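Local atomic coordinates of K Homology domain-containing protein (Pyrococcus horikoshii, PDB entry 2E3U), a protein that probably binds RNA through two KH domains and belongs to the Dim2p family of pre-ribosomal RNA processing factors. Residues T150-V162 / Q177-A189. Numbering follows the deposited sequence.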
ATOM      1  N   THR A 150     -10.555 -14.257  -2.493  1.00 18.80           N
ATOM      2  CA  THR A 150      -9.240 -14.548  -3.020  1.00 18.55           C
ATOM      3  C   THR A 150      -8.202 -13.603  -2.441  1.00 19.13           C
ATOM      4  O   THR A 150      -7.092 -14.020  -2.148  1.00 20.74           O
ATOM      5  CB  THR A 150      -9.206 -14.500  -4.590  1.00 18.73           C
ATOM      6  OG1 THR A 150     -10.248 -15.315  -5.115  1.00 18.42           O
ATOM      7  CG2 THR A 150      -7.861 -14.980  -5.153  1.00 16.37           C
ATOM      8  N   ARG A 151      -8.550 -12.332  -2.274  1.00 19.06           N
ATOM      9  CA  ARG A 151      -7.599 -11.371  -1.733  1.00 19.18           C
ATOM     10  C   ARG A 151      -7.339 -11.697  -0.257  1.00 18.50           C
ATOM     11  O   ARG A 151      -6.215 -11.638   0.196  1.00 17.68           O
ATOM     12  CB  ARG A 151      -8.101  -9.934  -1.912  1.00 19.15           C
ATOM     13  CG  ARG A 151      -7.363  -8.893  -1.070  1.00 20.97           C
ATOM     14  CD  ARG A 151      -8.254  -7.676  -0.914  1.00 27.48           C
ATOM     15  NE  ARG A 151      -8.154  -6.991   0.373  1.00 32.01           N
ATOM     16  CZ  ARG A 151      -8.604  -7.458   1.545  1.00 36.55           C
ATOM     17  NH1 ARG A 151      -8.477  -6.713   2.652  1.00 38.22           N
ATOM     18  NH2 ARG A 151      -9.159  -8.664   1.646  1.00 35.97           N
ATOM     19  N   GLN A 152      -8.380 -12.060   0.482  1.00 17.89           N
ATOM     20  CA  GLN A 152      -8.186 -12.600   1.843  1.00 17.63           C
ATOM     21  C   GLN A 152      -7.288 -13.877   1.908  1.00 17.18           C
ATOM     22  O   GLN A 152      -6.418 -13.992   2.771  1.00 17.60           O
ATOM     23  CB  GLN A 152      -9.560 -12.877   2.439  1.00 17.60           C
ATOM     24  CG  GLN A 152      -9.586 -13.054   3.923  1.00 18.74           C
ATOM     25  CD  GLN A 152     -11.005 -13.130   4.500  1.00 19.60           C
ATOM     26  OE1 GLN A 152     -11.172 -13.588   5.630  1.00 24.46           O
ATOM     27  NE2 GLN A 152     -12.022 -12.667   3.736  1.00 21.49           N
ATOM     28  N   ILE A 153      -7.476 -14.821   0.985  1.00 15.86           N
ATOM     29  CA  ILE A 153      -6.613 -15.980   0.911  1.00 15.06           C
ATOM     30  C   ILE A 153      -5.121 -15.584   0.661  1.00 16.28           C
ATOM     31  O   ILE A 153      -4.211 -16.032   1.413  1.00 15.07           O
ATOM     32  CB  ILE A 153      -7.105 -16.987  -0.140  1.00 15.35           C
ATOM     33  CG1 ILE A 153      -8.496 -17.545   0.293  1.00 14.17           C
ATOM     34  CG2 ILE A 153      -5.998 -18.084  -0.374  1.00 12.83           C
ATOM     35  CD1 ILE A 153      -9.259 -18.319  -0.748  1.00 13.75           C
ATOM     36  N   ILE A 154      -4.891 -14.714  -0.342  1.00 15.63           N
ATOM     37  CA  ILE A 154      -3.540 -14.161  -0.599  1.00 15.67           C
ATOM     38  C   ILE A 154      -2.918 -13.547   0.644  1.00 15.44           C
ATOM     39  O   ILE A 154      -1.793 -13.843   0.950  1.00 15.96           O
ATOM     40  CB  ILE A 154      -3.480 -13.129  -1.775  1.00 15.74           C
ATOM     41  CG1 ILE A 154      -4.056 -13.742  -3.048  1.00 14.96           C
ATOM     42  CG2 ILE A 154      -2.028 -12.674  -2.040  1.00 14.45           C
ATOM     43  CD1 ILE A 154      -4.244 -12.756  -4.149  1.00 16.14           C
ATOM     44  N   GLU A 155      -3.644 -12.707   1.370  1.00 15.96           N
ATOM     45  CA  GLU A 155      -3.080 -12.066   2.553  1.00 15.54           C
ATOM     46  C   GLU A 155      -2.762 -13.053   3.693  1.00 16.77           C
ATOM     47  O   GLU A 155      -1.690 -12.965   4.330  1.00 14.62           O
ATOM     48  CB  GLU A 155      -4.043 -10.984   3.084  1.00 16.84           C
ATOM     49  CG  GLU A 155      -4.301  -9.829   2.124  1.00 15.18           C
ATOM     50  CD  GLU A 155      -5.047  -8.724   2.794  1.00 19.62           C
ATOM     51  OE1 GLU A 155      -6.029  -9.032   3.500  1.00 23.12           O
ATOM     52  OE2 GLU A 155      -4.667  -7.537   2.637  1.00 19.81           O
ATOM     53  N   GLU A 156      -3.701 -13.974   3.967  1.00 17.52           N
ATOM     54  CA  GLU A 156      -3.547 -14.924   5.069  1.00 18.93           C
ATOM     55  C   GLU A 156      -2.310 -15.772   4.824  1.00 19.50           C
ATOM     56  O   GLU A 156      -1.470 -15.915   5.708  1.00 18.80           O
ATOM     57  CB  GLU A 156      -4.781 -15.835   5.200  1.00 19.82           C
ATOM     58  CG  GLU A 156      -4.666 -16.854   6.350  1.00 24.15           C
ATOM     59  CD  GLU A 156      -4.555 -16.167   7.707  1.00 31.91           C
ATOM     60  OE1 GLU A 156      -3.705 -16.572   8.539  1.00 34.77           O
ATOM     61  OE2 GLU A 156      -5.312 -15.190   7.931  1.00 35.32           O
ATOM     62  N   MET A 157      -2.198 -16.289   3.595  1.00 20.43           N
ATOM     63  CA  MET A 157      -1.167 -17.266   3.249  1.00 22.27           C
ATOM     64  C   MET A 157       0.205 -16.678   3.000  1.00 20.89           C
ATOM     65  O   MET A 157       1.199 -17.289   3.360  1.00 20.98           O
ATOM     66  CB  MET A 157      -1.631 -18.167   2.110  1.00 21.93           C
ATOM     67  CG  MET A 157      -2.386 -19.404   2.695  1.00 24.99           C
ATOM     68  SD  MET A 157      -2.754 -20.532   1.399  1.00 28.38           S
ATOM     69  CE  MET A 157      -3.917 -21.706   2.088  1.00 27.03           C
ATOM     70  N   SER A 158       0.259 -15.494   2.404  1.00 19.52           N
ATOM     71  CA  SER A 158       1.534 -14.790   2.211  1.00 19.77           C
ATOM     72  C   SER A 158       1.981 -13.964   3.451  1.00 19.11           C
ATOM     73  O   SER A 158       3.153 -13.757   3.630  1.00 19.49           O
ATOM     74  CB  SER A 158       1.431 -13.837   1.026  1.00 19.24           C
ATOM     75  OG  SER A 158       0.629 -12.715   1.392  1.00 17.38           O
ATOM     76  N   GLY A 159       1.045 -13.490   4.265  1.00 18.46           N
ATOM     77  CA  GLY A 159       1.350 -12.602   5.392  1.00 18.68           C
ATOM     78  C   GLY A 159       1.450 -11.105   5.001  1.00 18.80           C
ATOM     79  O   GLY A 159       1.612 -10.228   5.867  1.00 20.03           O
ATOM     80  N   ALA A 160       1.394 -10.814   3.709  1.00 17.01           N
ATOM     81  CA  ALA A 160       1.361  -9.450   3.208  1.00 16.65           C
ATOM     82  C   ALA A 160      -0.068  -8.834   3.271  1.00 16.13           C
ATOM     83  O   ALA A 160      -1.059  -9.544   3.238  1.00 15.89           O
ATOM     84  CB  ALA A 160       1.896  -9.398   1.770  1.00 16.02           C
ATOM     85  N   SER A 161      -0.147  -7.511   3.371  1.00 16.35           N
ATOM     86  CA  SER A 161      -1.398  -6.786   3.204  1.00 16.63           C
ATOM     87  C   SER A 161      -1.473  -6.382   1.735  1.00 16.65           C
ATOM     88  O   SER A 161      -0.456  -6.027   1.143  1.00 16.96           O
ATOM     89  CB  SER A 161      -1.402  -5.538   4.085  1.00 15.86           C
ATOM     90  OG  SER A 161      -1.351  -5.826   5.475  1.00 17.37           O
ATOM     91  N   VAL A 162      -2.677  -6.395   1.167  1.00 17.44           N
ATOM     92  CA  VAL A 162      -2.878  -6.180  -0.283  1.00 17.79           C
ATOM     93  C   VAL A 162      -4.018  -5.222  -0.557  1.00 18.10           C
ATOM     94  O   VAL A 162      -5.091  -5.401  -0.048  1.00 17.80           O
ATOM     95  CB  VAL A 162      -3.216  -7.494  -1.018  1.00 17.94           C
ATOM     96  CG1 VAL A 162      -3.586  -7.207  -2.499  1.00 15.35           C
ATOM     97  CG2 VAL A 162      -2.029  -8.507  -0.901  1.00 15.94           C
ATOM     98  N   GLN A 177       7.333 -12.016   2.164  1.00 19.13           N
ATOM     99  CA  GLN A 177       5.875 -11.903   2.100  1.00 18.20           C
ATOM    100  C   GLN A 177       5.393 -11.190   0.830  1.00 18.12           C
ATOM    101  O   GLN A 177       4.492 -11.682   0.164  1.00 17.42           O
ATOM    102  CB  GLN A 177       5.340 -11.195   3.374  1.00 18.07           C
ATOM    103  CG  GLN A 177       5.569 -11.978   4.682  1.00 15.58           C
ATOM    104  CD  GLN A 177       5.248 -11.186   5.911  1.00 16.34           C
ATOM    105  OE1 GLN A 177       5.246  -9.941   5.906  1.00 17.76           O
ATOM    106  NE2 GLN A 177       4.979 -11.885   6.990  1.00 13.58           N
ATOM    107  N   ILE A 178       5.980 -10.028   0.520  1.00 18.17           N
ATOM    108  CA  ILE A 178       5.672  -9.291  -0.720  1.00 19.13           C
ATOM    109  C   ILE A 178       5.874 -10.153  -1.984  1.00 20.21           C
ATOM    110  O   ILE A 178       5.041 -10.177  -2.891  1.00 19.84           O
ATOM    111  CB  ILE A 178       6.525  -7.984  -0.860  1.00 19.22           C
ATOM    112  CG1 ILE A 178       6.095  -6.938   0.180  1.00 18.08           C
ATOM    113  CG2 ILE A 178       6.407  -7.399  -2.280  1.00 16.94           C
ATOM    114  CD1 ILE A 178       6.946  -5.659   0.151  1.00 19.46           C
ATOM    115  N   GLU A 179       7.017 -10.830  -2.038  1.00 21.52           N
ATOM    116  CA  GLU A 179       7.391 -11.674  -3.144  1.00 22.54           C
ATOM    117  C   GLU A 179       6.373 -12.812  -3.367  1.00 22.77           C
ATOM    118  O   GLU A 179       6.004 -13.111  -4.513  1.00 23.35           O
ATOM    119  CB  GLU A 179       8.800 -12.229  -2.865  1.00 23.36           C
ATOM    120  CG  GLU A 179       9.647 -12.428  -4.074  1.00 26.95           C
ATOM    121  CD  GLU A 179       9.064 -13.439  -5.026  1.00 35.16           C
ATOM    122  OE1 GLU A 179       9.066 -13.149  -6.249  1.00 38.79           O
ATOM    123  OE2 GLU A 179       8.607 -14.519  -4.551  1.00 38.20           O
ATOM    124  N   ILE A 180       5.919 -13.441  -2.278  1.00 22.24           N
ATOM    125  CA  ILE A 180       4.874 -14.465  -2.325  1.00 21.21           C
ATOM    126  C   ILE A 180       3.502 -13.932  -2.824  1.00 21.34           C
ATOM    127  O   ILE A 180       2.862 -14.569  -3.673  1.00 19.96           O
ATOM    128  CB  ILE A 180       4.695 -15.146  -0.943  1.00 21.43           C
ATOM    129  CG1 ILE A 180       5.949 -15.927  -0.547  1.00 22.04           C
ATOM    130  CG2 ILE A 180       3.440 -16.102  -0.931  1.00 21.73           C
ATOM    131  CD1 ILE A 180       5.962 -16.335   0.903  1.00 23.75           C
ATOM    132  N   ALA A 181       3.035 -12.803  -2.259  1.00 21.13           N
ATOM    133  CA  ALA A 181       1.748 -12.183  -2.667  1.00 20.71           C
ATOM    134  C   ALA A 181       1.876 -11.705  -4.085  1.00 20.79           C
ATOM    135  O   ALA A 181       1.012 -11.968  -4.904  1.00 22.35           O
ATOM    136  CB  ALA A 181       1.326 -11.005  -1.731  1.00 18.92           C
ATOM    137  N   LYS A 182       2.961 -11.011  -4.390  1.00 21.02           N
ATOM    138  CA  LYS A 182       3.240 -10.581  -5.769  1.00 21.54           C
ATOM    139  C   LYS A 182       3.111 -11.717  -6.786  1.00 21.25           C
ATOM    140  O   LYS A 182       2.425 -11.572  -7.805  1.00 20.90           O
ATOM    141  CB  LYS A 182       4.644  -9.932  -5.885  1.00 21.50           C
ATOM    142  CG  LYS A 182       4.795  -9.026  -7.088  1.00 20.96           C
ATOM    143  CD  LYS A 182       6.249  -8.618  -7.378  1.00 22.09           C
ATOM    144  CE  LYS A 182       6.360  -8.070  -8.808  1.00 21.68           C
ATOM    145  NZ  LYS A 182       7.499  -7.130  -9.001  1.00 27.53           N
ATOM    146  N   THR A 183       3.828 -12.809  -6.532  1.00 21.27           N
ATOM    147  CA  THR A 183       3.777 -14.015  -7.394  1.00 22.21           C
ATOM    148  C   THR A 183       2.364 -14.616  -7.575  1.00 21.81           C
ATOM    149  O   THR A 183       1.978 -14.894  -8.702  1.00 21.91           O
ATOM    150  CB  THR A 183       4.744 -15.096  -6.898  1.00 21.62           C
ATOM    151  OG1 THR A 183       6.051 -14.521  -6.776  1.00 24.42           O
ATOM    152  CG2 THR A 183       4.823 -16.238  -7.878  1.00 22.81           C
ATOM    153  N   ALA A 184       1.602 -14.775  -6.483  1.00 22.18           N
ATOM    154  CA  ALA A 184       0.210 -15.246  -6.543  1.00 22.27           C
ATOM    155  C   ALA A 184      -0.659 -14.321  -7.399  1.00 22.47           C
ATOM    156  O   ALA A 184      -1.428 -14.777  -8.234  1.00 22.37           O
ATOM    157  CB  ALA A 184      -0.363 -15.336  -5.150  1.00 22.77           C
ATOM    158  N   ILE A 185      -0.515 -13.017  -7.172  1.00 23.16           N
ATOM    159  CA  ILE A 185      -1.270 -11.974  -7.895  1.00 23.79           C
ATOM    160  C   ILE A 185      -0.969 -12.012  -9.409  1.00 24.97           C
ATOM    161  O   ILE A 185      -1.881 -11.936 -10.214  1.00 25.16           O
ATOM    162  CB  ILE A 185      -0.949 -10.570  -7.281  1.00 23.68           C
ATOM    163  CG1 ILE A 185      -1.641 -10.403  -5.925  1.00 23.07           C
ATOM    164  CG2 ILE A 185      -1.241  -9.399  -8.255  1.00 23.08           C
ATOM    165  CD1 ILE A 185      -1.086  -9.185  -5.118  1.00 22.10           C
ATOM    166  N   GLU A 186       0.314 -12.125  -9.765  1.00 25.97           N
ATOM    167  CA  GLU A 186       0.762 -12.298 -11.141  1.00 28.00           C
ATOM    168  C   GLU A 186       0.125 -13.527 -11.821  1.00 28.18           C
ATOM    169  O   GLU A 186      -0.440 -13.406 -12.899  1.00 28.58           O
ATOM    170  CB  GLU A 186       2.303 -12.350 -11.198  1.00 28.04           C
ATOM    171  CG  GLU A 186       2.978 -10.957 -11.083  1.00 29.22           C
ATOM    172  CD  GLU A 186       4.511 -11.009 -10.989  1.00 30.22           C
ATOM    173  OE1 GLU A 186       5.093 -12.078 -10.651  1.00 34.95           O
ATOM    174  OE2 GLU A 186       5.142  -9.964 -11.228  1.00 31.58           O
ATOM    175  N   LYS A 187       0.203 -14.695 -11.180  1.00 28.39           N
ATOM    176  CA  LYS A 187      -0.537 -15.886 -11.605  1.00 28.39           C
ATOM    177  C   LYS A 187      -2.038 -15.668 -11.853  1.00 28.63           C
ATOM    178  O   LYS A 187      -2.567 -16.058 -12.882  1.00 29.03           O
ATOM    179  CB  LYS A 187      -0.338 -17.018 -10.595  1.00 28.28           C
ATOM    180  CG  LYS A 187       1.027 -17.627 -10.674  1.00 27.42           C
ATOM    181  CD  LYS A 187       1.329 -18.417  -9.445  1.00 27.09           C
ATOM    182  CE  LYS A 187       2.799 -18.787  -9.446  1.00 27.63           C
ATOM    183  NZ  LYS A 187       3.028 -19.952 -10.366  1.00 28.86           N
ATOM    184  N   LEU A 188      -2.714 -15.052 -10.896  1.00 29.62           N
ATOM    185  CA  LEU A 188      -4.147 -14.783 -10.994  1.00 29.30           C
ATOM    186  C   LEU A 188      -4.459 -13.814 -12.130  1.00 29.72           C
ATOM    187  O   LEU A 188      -5.461 -13.989 -12.810  1.00 29.89           O
ATOM    188  CB  LEU A 188      -4.680 -14.234  -9.679  1.00 28.13           C
ATOM    189  CG  LEU A 188      -4.765 -15.190  -8.498  1.00 28.71           C
ATOM    190  CD1 LEU A 188      -4.784 -14.374  -7.196  1.00 25.65           C
ATOM    191  CD2 LEU A 188      -5.965 -16.144  -8.601  1.00 27.69           C
ATOM    192  N   ALA A 189      -3.603 -12.804 -12.322  1.00 30.26           N
ATOM    193  CA  ALA A 189      -3.752 -11.812 -13.417  1.00 31.20           C
ATOM    194  C   ALA A 189      -3.652 -12.456 -14.797  1.00 31.29           C
ATOM    195  O   ALA A 189      -4.399 -12.098 -15.708  1.00 32.18           O
ATOM    196  CB  ALA A 189      -2.727 -10.675 -13.284  1.00 30.47           C
TER
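Gln177 lies along the turn that ends helix 150-158: its CG sits 3.2 Å from Ser158 O, and its extended chain runs on past the Gly159 backbone, while its OE1 accepts a hydrogen bond from Asn174 N. Gly159 takes positive phi, and a CB there would collide with the Gln177 amide. One turn on, Ile180 lays CG2 against Ser158 CB at 3.6 Å. Ala181 is the small central residue, its CB meeting Ser158 OG, Ile154 CG2, Ala160 CB and, more loosely, Val162 CG2. With chi1 at 73°, Ser158 OG stands between its own backbone N and carbonyl carbon, where it donates to Ile154 O (2.7 Å) and, accepting from Ala160 N (3.1 Å), closes an ST turn. Replacing Ser158 by an alanine is likely to leave Ala160 N without this acceptor and free the helix exit to shift. Ala184 adds a looser contact to Ile154 CG2. Ile185 crosses Ile154 at about a right angle, CG1 to CD1 3.9 Å, and reaches CD1 tip to tip toward Val162 CG1. Leu188 CD1 meets Ile154 CD1 end-on at a tight 3.5 Å, and Thr150 CG2, set anti to its own N by chi1 -52°, meets the same Leu188 methyl tip to tip at 3.7 Å. No hydrogen bond links the two segments; apolar packing dominates between roughly antiparallel helices (150° between directions), with axes 9.3 Å apart. Ala160, Val162 and Ile185 continue this core onto strand 168-173, joining helices and antiparallel sheet in the alpha/beta sandwich of a type I KH domain.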